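Apical membrane antigen 1-like protein, soluble form (Toxoplasma gondii, PDB 3ZLE) may take part in invasion of host cells by the parasite, this chain being the conserved outer region of the membrane-anchored antigen. Local coordinates at residues A[16-21]-A[325-330]; A[348-353]-A[370-375]. One frame throughout, in Å; residues are numbered along the deposited sequence.

Contact 1 (A[16-21]-A[325-330])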
# COMPACT_ATOMS: atom_id res chain seq x y z
N ALA A 16 18.31 6.72 10.31
CA ALA A 16 17.23 6.33 11.21
C ALA A 16 15.92 6.75 10.59
O ALA A 16 14.97 5.96 10.51
CB ALA A 16 17.44 6.96 12.61
N ASP A 17 15.95 7.87 9.90
CA ASP A 17 14.74 8.33 9.18
C ASP A 17 14.43 7.47 8.03
O ASP A 17 13.28 7.30 7.64
CB ASP A 17 14.92 9.79 8.70
CG ASP A 17 14.83 10.78 9.81
OD1 ASP A 17 14.60 10.35 10.97
OD2 ASP A 17 15.09 11.98 9.55
N PHE A 18 15.46 6.88 7.43
CA PHE A 18 15.20 6.00 6.33
C PHE A 18 14.63 4.68 6.81
O PHE A 18 13.62 4.19 6.30
CB PHE A 18 16.48 5.81 5.52
CG PHE A 18 16.25 5.13 4.20
CD1 PHE A 18 15.82 5.84 3.09
CD2 PHE A 18 16.49 3.76 4.07
CE1 PHE A 18 15.67 5.20 1.85
CE2 PHE A 18 16.38 3.13 2.85
CZ PHE A 18 16.00 3.86 1.72
N MET A 19 15.23 4.13 7.87
CA MET A 19 14.75 2.84 8.41
C MET A 19 13.33 2.97 8.98
O MET A 19 12.49 2.09 8.81
CB MET A 19 15.73 2.35 9.51
CG MET A 19 15.83 0.84 9.67
SD MET A 19 16.32 -0.04 8.16
CE MET A 19 14.83 -1.00 7.90
N LYS A 20 13.07 4.07 9.69
CA LYS A 20 11.73 4.29 10.31
C LYS A 20 10.62 4.08 9.30
O LYS A 20 9.50 3.69 9.66
CB LYS A 20 11.61 5.72 10.83
CG LYS A 20 12.28 6.01 12.13
CD LYS A 20 12.01 7.47 12.52
CE LYS A 20 13.16 8.09 13.32
NZ LYS A 20 13.80 7.14 14.29
N ARG A 21 10.90 4.44 8.06
CA ARG A 21 9.87 4.44 7.03
C ARG A 21 9.29 3.04 6.91
O ARG A 21 8.20 2.85 6.37
CB ARG A 21 10.46 4.80 5.67
CG ARG A 21 10.97 6.18 5.45
CD ARG A 21 11.56 6.21 3.98
NE ARG A 21 12.00 7.53 3.53
CZ ARG A 21 11.23 8.40 2.84
NH1 ARG A 21 9.94 8.15 2.66
NH2 ARG A 21 11.73 9.55 2.39
N ASP A 325 15.11 -3.81 10.74
CA ASP A 325 15.80 -2.69 11.39
C ASP A 325 17.19 -2.45 10.80
O ASP A 325 17.96 -1.67 11.30
CB ASP A 325 15.89 -2.92 12.93
CG ASP A 325 16.66 -4.17 13.29
OD1 ASP A 325 17.34 -4.74 12.41
OD2 ASP A 325 16.68 -4.55 14.50
N CYS A 326 17.49 -3.08 9.69
CA CYS A 326 18.68 -2.68 8.95
C CYS A 326 18.53 -3.14 7.52
O CYS A 326 17.54 -3.84 7.15
CB CYS A 326 19.95 -3.29 9.57
SG CYS A 326 19.82 -5.09 9.74
N PHE A 327 19.46 -2.66 6.69
CA PHE A 327 19.59 -3.08 5.33
C PHE A 327 20.93 -3.73 5.14
O PHE A 327 21.97 -3.18 5.56
CB PHE A 327 19.52 -1.87 4.41
CG PHE A 327 18.14 -1.43 4.13
CD1 PHE A 327 17.35 -2.14 3.23
CD2 PHE A 327 17.56 -0.40 4.87
CE1 PHE A 327 16.05 -1.74 2.99
CE2 PHE A 327 16.26 -0.01 4.63
CZ PHE A 327 15.51 -0.66 3.70
N ALA A 328 20.94 -4.85 4.44
CA ALA A 328 22.19 -5.44 3.97
C ALA A 328 22.47 -4.99 2.52
O ALA A 328 21.74 -5.41 1.61
CB ALA A 328 22.08 -6.98 4.02
N PRO A 329 23.48 -4.16 2.28
CA PRO A 329 23.63 -3.76 0.85
C PRO A 329 24.17 -4.93 0.01
O PRO A 329 25.21 -5.52 0.36
CB PRO A 329 24.66 -2.60 0.89
CG PRO A 329 25.43 -2.84 2.15
CD PRO A 329 24.51 -3.52 3.15
N ILE A 330 23.40 -5.33 -0.99
CA ILE A 330 23.69 -6.48 -1.83
C ILE A 330 23.36 -6.05 -3.24
O ILE A 330 22.24 -5.75 -3.52
CB ILE A 330 22.73 -7.65 -1.54
CG1 ILE A 330 22.63 -7.94 -0.04
CG2 ILE A 330 23.11 -8.87 -2.38
CD1 ILE A 330 23.30 -9.23 0.37

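Contact 2 (A[348-353]-A[370-375])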
# COMPACT_ATOMS: atom_id res chain seq x y z
N PRO A 348 20.46 5.58 1.71
CA PRO A 348 21.07 6.87 1.93
C PRO A 348 22.57 6.73 1.83
O PRO A 348 23.12 5.71 2.22
CB PRO A 348 20.66 7.25 3.39
CG PRO A 348 19.76 6.15 3.87
CD PRO A 348 19.45 5.23 2.71
N GLN A 349 23.22 7.75 1.33
CA GLN A 349 24.65 7.76 1.34
C GLN A 349 25.19 7.81 2.73
O GLN A 349 24.48 8.09 3.70
CB GLN A 349 25.20 8.91 0.51
CG GLN A 349 25.30 8.53 -0.97
CD GLN A 349 25.90 9.62 -1.83
OE1 GLN A 349 26.07 10.75 -1.39
NE2 GLN A 349 26.23 9.28 -3.07
N CYS A 350 26.49 7.71 2.80
CA CYS A 350 27.16 7.27 3.96
C CYS A 350 28.41 8.14 3.91
O CYS A 350 28.80 8.55 2.84
CB CYS A 350 27.42 5.77 3.71
SG CYS A 350 28.67 4.98 4.62
N ASP A 351 28.92 8.60 5.03
CA ASP A 351 30.12 9.50 4.98
C ASP A 351 31.42 8.73 5.25
O ASP A 351 31.69 8.34 6.39
CB ASP A 351 29.95 10.64 5.98
CG ASP A 351 31.24 11.44 6.21
OD1 ASP A 351 32.03 11.68 5.26
OD2 ASP A 351 31.44 11.90 7.36
N SER A 352 32.17 8.45 4.18
CA SER A 352 33.33 7.57 4.25
C SER A 352 34.37 8.05 5.23
O SER A 352 35.04 7.24 5.87
CB SER A 352 33.99 7.41 2.87
OG SER A 352 33.55 6.23 2.23
N ALA A 353 34.57 9.37 5.27
CA ALA A 353 35.59 9.98 6.16
C ALA A 353 35.40 9.70 7.65
O ALA A 353 36.37 9.63 8.39
CB ALA A 353 35.74 11.48 5.89
N THR A 370 30.88 -4.26 8.04
CA THR A 370 30.04 -3.19 7.46
C THR A 370 30.87 -1.91 7.40
O THR A 370 31.43 -1.50 8.40
CB THR A 370 28.78 -2.92 8.32
OG1 THR A 370 28.12 -4.15 8.64
CG2 THR A 370 27.78 -2.01 7.59
N GLU A 371 31.03 -1.34 6.21
CA GLU A 371 31.82 -0.13 6.09
C GLU A 371 31.22 0.87 5.12
O GLU A 371 30.20 0.61 4.46
CB GLU A 371 33.28 -0.38 5.67
CG GLU A 371 33.91 -1.72 5.98
CD GLU A 371 35.15 -1.95 5.13
OE1 GLU A 371 36.17 -1.28 5.37
OE2 GLU A 371 35.07 -2.73 4.15
N CYS A 372 31.97 1.97 4.96
CA CYS A 372 31.66 3.00 3.98
C CYS A 372 32.79 3.15 2.99
O CYS A 372 33.79 3.79 3.28
CB CYS A 372 31.46 4.34 4.65
SG CYS A 372 30.41 5.44 3.66
N VAL A 373 32.49 2.84 1.76
CA VAL A 373 33.47 2.79 0.72
C VAL A 373 32.89 3.67 -0.38
O VAL A 373 31.79 3.41 -0.84
CB VAL A 373 33.55 1.34 0.21
CG1 VAL A 373 34.38 1.23 -1.04
CG2 VAL A 373 34.01 0.39 1.32
N GLY A 374 33.57 4.75 -0.74
CA GLY A 374 33.07 5.61 -1.80
C GLY A 374 31.71 6.17 -1.42
O GLY A 374 30.79 6.23 -2.23
N ASN A 375 31.55 6.43 -0.13
CA ASN A 375 30.31 6.94 0.41
C ASN A 375 29.08 6.07 0.27
O ASN A 375 27.96 6.57 0.40
CB ASN A 375 30.04 8.35 -0.12
CG ASN A 375 30.97 9.36 0.48
OD1 ASN A 375 31.75 9.04 1.39
ND2 ASN A 375 30.89 10.58 0.02

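Contact 1 (A[16-21]-A[325-330])
A Met-aromatic contact between Met19 of helix 13-20 and Phe327 of strand 326-330 ties the N-terminal helix to a strand more than 300 residues later, at the border of a three-stranded antiparallel sheet. Met19 has CG anti to its N (chi1 -150°) and then bends about both CB-CG and CG-SD, bringing sulfur and terminal methyl to the Phe327 ring. There Met19 SD comes 3.5 Å from Phe327 CE2 and lies 4.4 Å from the ring centroid. SD lies 55° off the ring normal, an oblique approach. Nearer the backbone, Met19 CG touches Asp325 O at 3.7 Å. The sulfur of Met19, SD, also lies 3.6 Å from Cys326 N; the methionine thus meets strand backbone as well as ring.

Phe18 adds the second half of the contact. Its CE2 reaches Phe327 CE2 at 3.6 Å, with the Phe327 atom near the plane of the Phe18 ring, at its edge. The planes are inclined at 54° and the centroids stand 5.7 Å apart, an oblique aromatic pair. Phe22 and Trp9 meet Phe327 edge-to-face, extending the aromatic cluster.

Polar groups are served from outside the pair of segments: Asn7 ND2 donates to Asp325 O, and Asp325 OD1 accepts from Trp231 N. The strand is anchored by the Cys236-Cys326 disulfide. Asp325 and Cys326 share Gly229 as their partner on strand 226-232, the classic beta bulge, beside which the helix packs across a border strand of the sheet.

Contact 2 (A[348-353]-A[370-375])
Cys350 and Cys372 are joined by a disulfide, SG to SG 2.0 Å, that pins the irregular segment 348-353 to the end of strand 366-373. Both sulfurs stand anti to their backbone N, and the CB-S-S-CB torsion is -173°, far from the usual right angle; as modelled, the bridge looks strained. Phe355 packs against both cysteines, and Phe377 against Cys350. Next to the bridge, Ser352 OG is gripped twice: it donates to Cys372 O at 2.7 Å, from well above the carbonyl plane, and accepts from Asn375 N at 3.1 Å. Asn375 in turn offers OD1 to Ser352 N at 2.9 Å, a fairly straight bond (159° at the hydrogen).

Gly374 and Asn375 both have positive phi and make the two-residue turn of the hairpin 366-373/376-383, with backbone angles close to type I'. The loop therefore clasps the hairpin at its turn.

Packing thins out at the exposed Gln349, which touches Asn375 O with only CB and CG (CG 3.6 Å), while the chain beyond CG is extended and makes no contact with 370-375. Here the Cys350 N to Asn375 O bond is weak, bent to 128°. Asp351 and Val373, both exposed, direct their CB atoms away from the opposing segment.

Overall arrangement
The two contacts follow one another along the chain and lie on the same side of its centre, with their own centres 14 Å apart. They touch through packing of Phe18 CG in contact 1 on Pro348 CD in contact 2, at 3.5 Å. Pro348 also rests on Phe15 and Trp9, while Pro329 of contact 1 reaches Phe377 on the hairpin of contact 2. Contact 1 is buried, its centre about 19 Å from the chain centre; contact 2 is at the surface, its centre about 31 Å from it, within the disulfide-rich C-terminal part. Bound glycerol, probably from the crystallisation liquor, lies about 4 Å from the Phe18 side chain and about 5 Å from that of Gln349.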